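Local atomic coordinates of mandelate racemase/muconate lactonizing enzyme, C-terminal domain protein (Paracoccus denitrificans, PDB entry 3N4E), a protein that probably acts as a metal-dependent hydro-lyase of the enolase superfamily, holding a divalent cation in the barrel domain. Residues S130-N135 against R145-R150; G195-N200 against W221-V226. All blocks are in the same frame, centred on the assembly; numbering follows the deposited sequence.

Contact 1: residues S130-N135 against R145-R150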
loop_
_atom_site.group_PDB
_atom_site.type_symbol
_atom_site.label_atom_id
_atom_site.label_comp_id
_atom_site.label_asym_id
_atom_site.label_seq_id
_atom_site.Cartn_x
_atom_site.Cartn_y
_atom_site.Cartn_z
ATOM N N SER A 130 -26.107 -14.649 26.189
ATOM C CA SER A 130 -26.548 -16.012 25.907
ATOM C C SER A 130 -26.059 -16.435 24.536
ATOM O O SER A 130 -26.467 -15.877 23.518
ATOM C CB SER A 130 -28.077 -16.110 25.975
ATOM O OG SER A 130 -28.570 -15.813 27.283
ATOM N N SER A 131 -25.172 -17.417 24.514
ATOM C CA SER A 131 -24.605 -17.937 23.278
ATOM C C SER A 131 -25.367 -19.220 22.905
ATOM O O SER A 131 -25.222 -20.266 23.558
ATOM C CB SER A 131 -23.105 -18.183 23.468
ATOM O OG SER A 131 -22.456 -18.467 22.249
ATOM N N ILE A 132 -26.179 -19.106 21.856
ATOM C CA ILE A 132 -27.229 -20.070 21.524
ATOM C C ILE A 132 -26.919 -20.715 20.170
ATOM O O ILE A 132 -27.053 -20.059 19.129
ATOM C CB ILE A 132 -28.631 -19.357 21.475
ATOM C CG1 ILE A 132 -28.904 -18.612 22.795
ATOM C CG2 ILE A 132 -29.724 -20.340 21.173
ATOM C CD1 ILE A 132 -30.101 -17.692 22.805
ATOM N N GLY A 133 -26.502 -21.988 20.191
ATOM C CA GLY A 133 -26.042 -22.687 18.988
ATOM C C GLY A 133 -27.061 -23.573 18.291
ATOM O O GLY A 133 -28.232 -23.645 18.690
ATOM N N GLY A 134 -26.621 -24.224 17.220
ATOM C CA GLY A 134 -27.447 -25.190 16.486
ATOM C C GLY A 134 -28.647 -24.628 15.739
ATOM O O GLY A 134 -29.691 -25.280 15.665
ATOM N N ASN A 135 -28.501 -23.428 15.177
ATOM C CA ASN A 135 -29.604 -22.736 14.515
ATOM C C ASN A 135 -29.673 -22.973 13.007
ATOM O O ASN A 135 -30.678 -22.644 12.384
ATOM C CB ASN A 135 -29.542 -21.239 14.805
ATOM C CG ASN A 135 -29.832 -20.913 16.243
ATOM O OD1 ASN A 135 -30.873 -21.282 16.775
ATOM N ND2 ASN A 135 -28.921 -20.203 16.881
ATOM N N ARG A 145 -38.109 -19.995 19.883
ATOM C CA ARG A 145 -38.453 -20.650 21.151
ATOM C C ARG A 145 -37.232 -20.791 22.070
ATOM O O ARG A 145 -37.316 -20.546 23.281
ATOM C CB ARG A 145 -39.121 -22.007 20.906
ATOM C CG ARG A 145 -39.579 -22.711 22.190
ATOM C CD ARG A 145 -40.479 -23.902 21.900
ATOM N NE ARG A 145 -41.058 -24.462 23.126
ATOM C CZ ARG A 145 -42.183 -24.030 23.712
ATOM N NH1 ARG A 145 -42.872 -23.011 23.196
ATOM N NH2 ARG A 145 -42.612 -24.616 24.827
ATOM N N GLU A 146 -36.102 -21.169 21.483
ATOM C CA GLU A 146 -34.883 -21.377 22.249
ATOM C C GLU A 146 -34.291 -20.061 22.765
ATOM O O GLU A 146 -33.841 -19.985 23.910
ATOM C CB GLU A 146 -33.871 -22.195 21.443
ATOM C CG GLU A 146 -32.543 -22.511 22.162
ATOM C CD GLU A 146 -32.671 -23.361 23.440
ATOM O OE1 GLU A 146 -33.753 -23.937 23.727
ATOM O OE2 GLU A 146 -31.649 -23.445 24.167
ATOM N N VAL A 147 -34.313 -19.024 21.930
ATOM C CA VAL A 147 -33.908 -17.697 22.394
ATOM C C VAL A 147 -34.823 -17.213 23.545
ATOM O O VAL A 147 -34.331 -16.708 24.564
ATOM C CB VAL A 147 -33.845 -16.654 21.248
ATOM C CG1 VAL A 147 -33.348 -15.324 21.778
ATOM C CG2 VAL A 147 -32.924 -17.122 20.135
ATOM N N ALA A 148 -36.139 -17.375 23.394
ATOM C CA ALA A 148 -37.059 -17.043 24.483
ATOM C C ALA A 148 -36.714 -17.810 25.776
ATOM O O ALA A 148 -36.627 -17.214 26.853
ATOM C CB ALA A 148 -38.533 -17.268 24.065
ATOM N N ARG A 149 -36.501 -19.118 25.655
ATOM C CA ARG A 149 -36.204 -19.972 26.802
ATOM C C ARG A 149 -34.987 -19.483 27.581
ATOM O O ARG A 149 -35.074 -19.243 28.793
ATOM C CB ARG A 149 -36.000 -21.424 26.358
ATOM C CG ARG A 149 -36.150 -22.451 27.474
ATOM C CD ARG A 149 -35.841 -23.870 26.996
ATOM N NE ARG A 149 -34.464 -24.074 26.493
ATOM C CZ ARG A 149 -33.363 -24.169 27.254
ATOM N NH1 ARG A 149 -33.429 -24.039 28.580
ATOM N NH2 ARG A 149 -32.171 -24.378 26.685
ATOM N N ARG A 150 -33.865 -19.305 26.889
ATOM C CA ARG A 150 -32.625 -18.926 27.558
ATOM C C ARG A 150 -32.595 -17.482 28.068
ATOM O O ARG A 150 -32.122 -17.231 29.180
ATOM C CB ARG A 150 -31.421 -19.250 26.677
ATOM C CG ARG A 150 -31.316 -20.745 26.441
ATOM C CD ARG A 150 -29.943 -21.193 26.068
ATOM N NE ARG A 150 -28.889 -20.544 26.837
ATOM C CZ ARG A 150 -27.637 -20.490 26.413
ATOM N NH1 ARG A 150 -27.312 -21.050 25.260
ATOM N NH2 ARG A 150 -26.714 -19.886 27.132
#

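Contact 2: residues G195-N200 against W221-V226. With CA (calcium ion), chain C.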
loop_
_atom_site.group_PDB
_atom_site.type_symbol
_atom_site.label_atom_id
_atom_site.label_comp_id
_atom_site.label_asym_id
_atom_site.label_seq_id
_atom_site.Cartn_x
_atom_site.Cartn_y
_atom_site.Cartn_z
ATOM N N GLY A 195 -25.949 -10.566 18.436
ATOM C CA GLY A 195 -24.863 -10.982 17.585
ATOM C C GLY A 195 -25.283 -12.209 16.798
ATOM O O GLY A 195 -26.217 -12.951 17.192
ATOM N N PHE A 196 -24.579 -12.415 15.688
ATOM C CA PHE A 196 -24.889 -13.442 14.725
ATOM C C PHE A 196 -23.583 -14.153 14.431
ATOM O O PHE A 196 -22.602 -13.533 14.006
ATOM C CB PHE A 196 -25.478 -12.820 13.456
ATOM C CG PHE A 196 -25.903 -13.828 12.417
ATOM C CD1 PHE A 196 -24.955 -14.499 11.631
ATOM C CD2 PHE A 196 -27.263 -14.099 12.206
ATOM C CE1 PHE A 196 -25.356 -15.436 10.667
ATOM C CE2 PHE A 196 -27.671 -15.022 11.238
ATOM C CZ PHE A 196 -26.720 -15.690 10.469
ATOM N N ASP A 197 -23.570 -15.454 14.688
ATOM C CA ASP A 197 -22.365 -16.238 14.545
ATOM C C ASP A 197 -22.559 -17.192 13.379
ATOM O O ASP A 197 -23.265 -18.193 13.486
ATOM C CB ASP A 197 -22.035 -16.991 15.840
ATOM C CG ASP A 197 -20.695 -17.727 15.770
ATOM O OD1 ASP A 197 -20.108 -17.867 14.671
ATOM O OD2 ASP A 197 -20.226 -18.192 16.825
ATOM N N ALA A 198 -21.930 -16.855 12.260
ATOM C CA ALA A 198 -22.068 -17.628 11.028
ATOM C C ALA A 198 -21.318 -18.954 11.090
ATOM O O ALA A 198 -21.537 -19.817 10.240
ATOM C CB ALA A 198 -21.591 -16.801 9.827
ATOM N N ASN A 199 -20.427 -19.104 12.079
ATOM C CA ASN A 199 -19.572 -20.300 12.200
ATOM C C ASN A 199 -18.965 -20.727 10.879
ATOM O O ASN A 199 -19.130 -21.882 10.468
ATOM C CB ASN A 199 -20.353 -21.487 12.763
ATOM C CG ASN A 199 -20.682 -21.334 14.235
ATOM O OD1 ASN A 199 -21.855 -21.217 14.594
ATOM N ND2 ASN A 199 -19.652 -21.331 15.092
ATOM N N ASN A 200 -18.319 -19.776 10.204
ATOM C CA ASN A 200 -17.628 -20.008 8.943
ATOM C C ASN A 200 -18.519 -20.351 7.728
ATOM O O ASN A 200 -18.051 -20.968 6.772
ATOM C CB ASN A 200 -16.531 -21.071 9.135
ATOM C CG ASN A 200 -15.723 -20.861 10.404
ATOM O OD1 ASN A 200 -15.913 -21.580 11.375
ATOM N ND2 ASN A 200 -14.829 -19.871 10.407
ATOM N N TRP A 221 -22.756 -7.407 16.296
ATOM C CA TRP A 221 -21.573 -8.023 15.684
ATOM C C TRP A 221 -21.876 -9.271 14.877
ATOM O O TRP A 221 -22.937 -9.873 15.019
ATOM C CB TRP A 221 -20.461 -8.266 16.706
ATOM C CG TRP A 221 -20.582 -9.499 17.571
ATOM C CD1 TRP A 221 -19.965 -10.692 17.368
ATOM C CD2 TRP A 221 -21.324 -9.633 18.792
ATOM N NE1 TRP A 221 -20.268 -11.568 18.379
ATOM C CE2 TRP A 221 -21.107 -10.945 19.267
ATOM C CE3 TRP A 221 -22.152 -8.772 19.531
ATOM C CZ2 TRP A 221 -21.683 -11.421 20.452
ATOM C CZ3 TRP A 221 -22.718 -9.243 20.716
ATOM C CH2 TRP A 221 -22.483 -10.558 21.158
ATOM N N PHE A 222 -20.923 -9.627 14.021
ATOM C CA PHE A 222 -21.056 -10.666 13.011
ATOM C C PHE A 222 -19.819 -11.545 13.156
ATOM O O PHE A 222 -18.702 -11.123 12.825
ATOM C CB PHE A 222 -21.106 -9.994 11.631
ATOM C CG PHE A 222 -21.423 -10.922 10.472
ATOM C CD1 PHE A 222 -21.938 -12.199 10.672
ATOM C CD2 PHE A 222 -21.221 -10.483 9.163
ATOM C CE1 PHE A 222 -22.236 -13.022 9.594
ATOM C CE2 PHE A 222 -21.522 -11.301 8.066
ATOM C CZ PHE A 222 -22.038 -12.576 8.286
ATOM N N GLU A 223 -20.019 -12.755 13.676
ATOM C CA GLU A 223 -18.919 -13.591 14.134
ATOM C C GLU A 223 -18.563 -14.658 13.101
ATOM O O GLU A 223 -19.438 -15.341 12.567
ATOM C CB GLU A 223 -19.269 -14.202 15.501
ATOM C CG GLU A 223 -18.193 -15.077 16.155
ATOM C CD GLU A 223 -18.459 -15.361 17.644
ATOM O OE1 GLU A 223 -18.803 -14.423 18.405
ATOM O OE2 GLU A 223 -18.318 -16.544 18.065
ATOM N N GLU A 224 -17.265 -14.771 12.819
ATOM C CA GLU A 224 -16.719 -15.723 11.841
ATOM C C GLU A 224 -17.551 -15.844 10.550
ATOM O O GLU A 224 -18.080 -16.913 10.239
ATOM C CB GLU A 224 -16.487 -17.102 12.493
ATOM C CG GLU A 224 -15.334 -17.122 13.510
ATOM C CD GLU A 224 -14.750 -18.514 13.721
ATOM O OE1 GLU A 224 -15.439 -19.380 14.304
ATOM O OE2 GLU A 224 -13.585 -18.741 13.318
ATOM N N PRO A 225 -17.671 -14.748 9.789
ATOM C CA PRO A 225 -18.502 -14.859 8.594
ATOM C C PRO A 225 -17.982 -15.869 7.584
ATOM O O PRO A 225 -18.791 -16.531 6.949
ATOM C CB PRO A 225 -18.486 -13.446 8.008
ATOM C CG PRO A 225 -17.348 -12.763 8.669
ATOM C CD PRO A 225 -17.211 -13.368 10.015
ATOM N N VAL A 226 -16.655 -15.982 7.452
ATOM C CA VAL A 226 -16.008 -16.861 6.455
ATOM C C VAL A 226 -15.157 -17.988 7.112
ATOM O O VAL A 226 -15.035 -18.048 8.331
ATOM C CB VAL A 226 -15.138 -16.034 5.438
ATOM C CG1 VAL A 226 -16.000 -15.074 4.609
ATOM C CG2 VAL A 226 -14.002 -15.283 6.146
HETATM CA CA CA C . -18.271 -18.777 17.723
HETATM O O HOH W 1 -17.604 -18.548 15.552
HETATM O O HOH W 2 -16.776 -21.663 13.728
HETATM O O HOH W 3 -18.759 -21.436 18.472
HETATM O O HOH W 4 -18.941 -19.197 20.267
#

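Contact 1: residues S130-N135 against R145-R150
Arg150 reaches from helix 140-154 to the end of strand 125-132, where its NH1 donates to Ser131 O at 2.8 Å. The N-H...O angle is 143°, and the nitrogen stands well above the carbonyl plane instead of on a lone pair. CG lies anti to the carbonyl carbon and the chain bends at chi3 (41°), a turn that swings the guanidinium over the strand. Ser130 CB then covers one face of that group near its rim, 4.2 Å from Arg150 NH2, with Ser131 O beside its edge. Ile132 slides past the arginine in the opposite direction, CG1 lying 3.8 Å from Arg150 NH1. Ile132 CD1 carries the apolar part, crossing Val147 at about a right angle, 3.8 Å from Val147 CA and 3.9 Å from Val147 CG2. The other branch, Ile132 CG2, meets Glu146 CG at 3.7 Å. The Glu146 carboxylate is turned to Arg149, which grips it side-on with NE and NH2, one nitrogen to each oxygen. Strand and helix run nearly antiparallel (153°), as expected of the beta-alpha-beta unit with which this barrel begins. Glu154 bridges Arg150 NE and Ser130 OG, and Leu325 O takes Arg150 NH2. With an alanine here in place of Arg150 the guanidinium is gone, which would probably leave the Glu154 carboxylate without its charge mate and Ser131 O and Leu325 O short of a donor. The chemistry thus implies a buried cation whose three nitrogens are shared between a carboxylate and two backbone carbonyls, tying the helix to two neighbouring strands.

Contact 2: residues G195-N200 against W221-V226
The indole of Trp221 carries Gly195 CA over the centre of one face, a CH-pi contact 3.9 Å from the centroid of the six-membered ring; a side chain on that glycine would run into the ring. At the indole edge, NE1 donates in the ring plane to Glu223 OE1 at 3.2 Å, an oxygen that also pairs with Lys160. The Phe222 ring has Pro225 CB toward the rim of one face and Phe196 O at its edge. Phe196 lies alongside, CD1 3.7 Å from Phe222 CE1, their planes oblique. These are adjacent parallel strands of the TIM-type barrel of the enolase superfamily, joined by Glu223 N to Phe196 O at 2.7 Å. As in that family, the strand ends present metal ligands: Asp197 OD2 at 2.2 Å and Glu223 OE2 at 2.3 Å bind one calcium ion, with Glu249 and three waters. Both acids have CG anti to the backbone N (chi1 -175° and -178°), reaching out on the same face of the sheet. Asp197 OD1 instead accepts from Asn199 N in an Asx turn, while a calcium-bound water donates to that oxygen and to Glu224 OE1; Gln250 NE2 is hydrogen-bonded to Glu224 OE2. Farther on, Asn200 ND2 donates to Val226 O at 2.8 Å, nearly in the amide plane of Asn200.

Contact 1 closes before contact 2 opens along the chain, and both draw on the same curled barrel sheet. Their centres are 15 Å apart, with nearest atoms about 6 Å apart and no touch. Strand 158-162 lies between them, pairing with strand 125-132 on one side and strand 194-197 on the other. Contact 1 packs a strand against its outer helix 140-154, whereas contact 2 joins two neighbouring strands, linked in sequence by helix 204-216. They illustrate the division of labour in such barrels: helix packing outside, metal ligands at the strand ends. The side chain of Ser131, about 6 Å from the calcium ion, brings contact 1 close to that site.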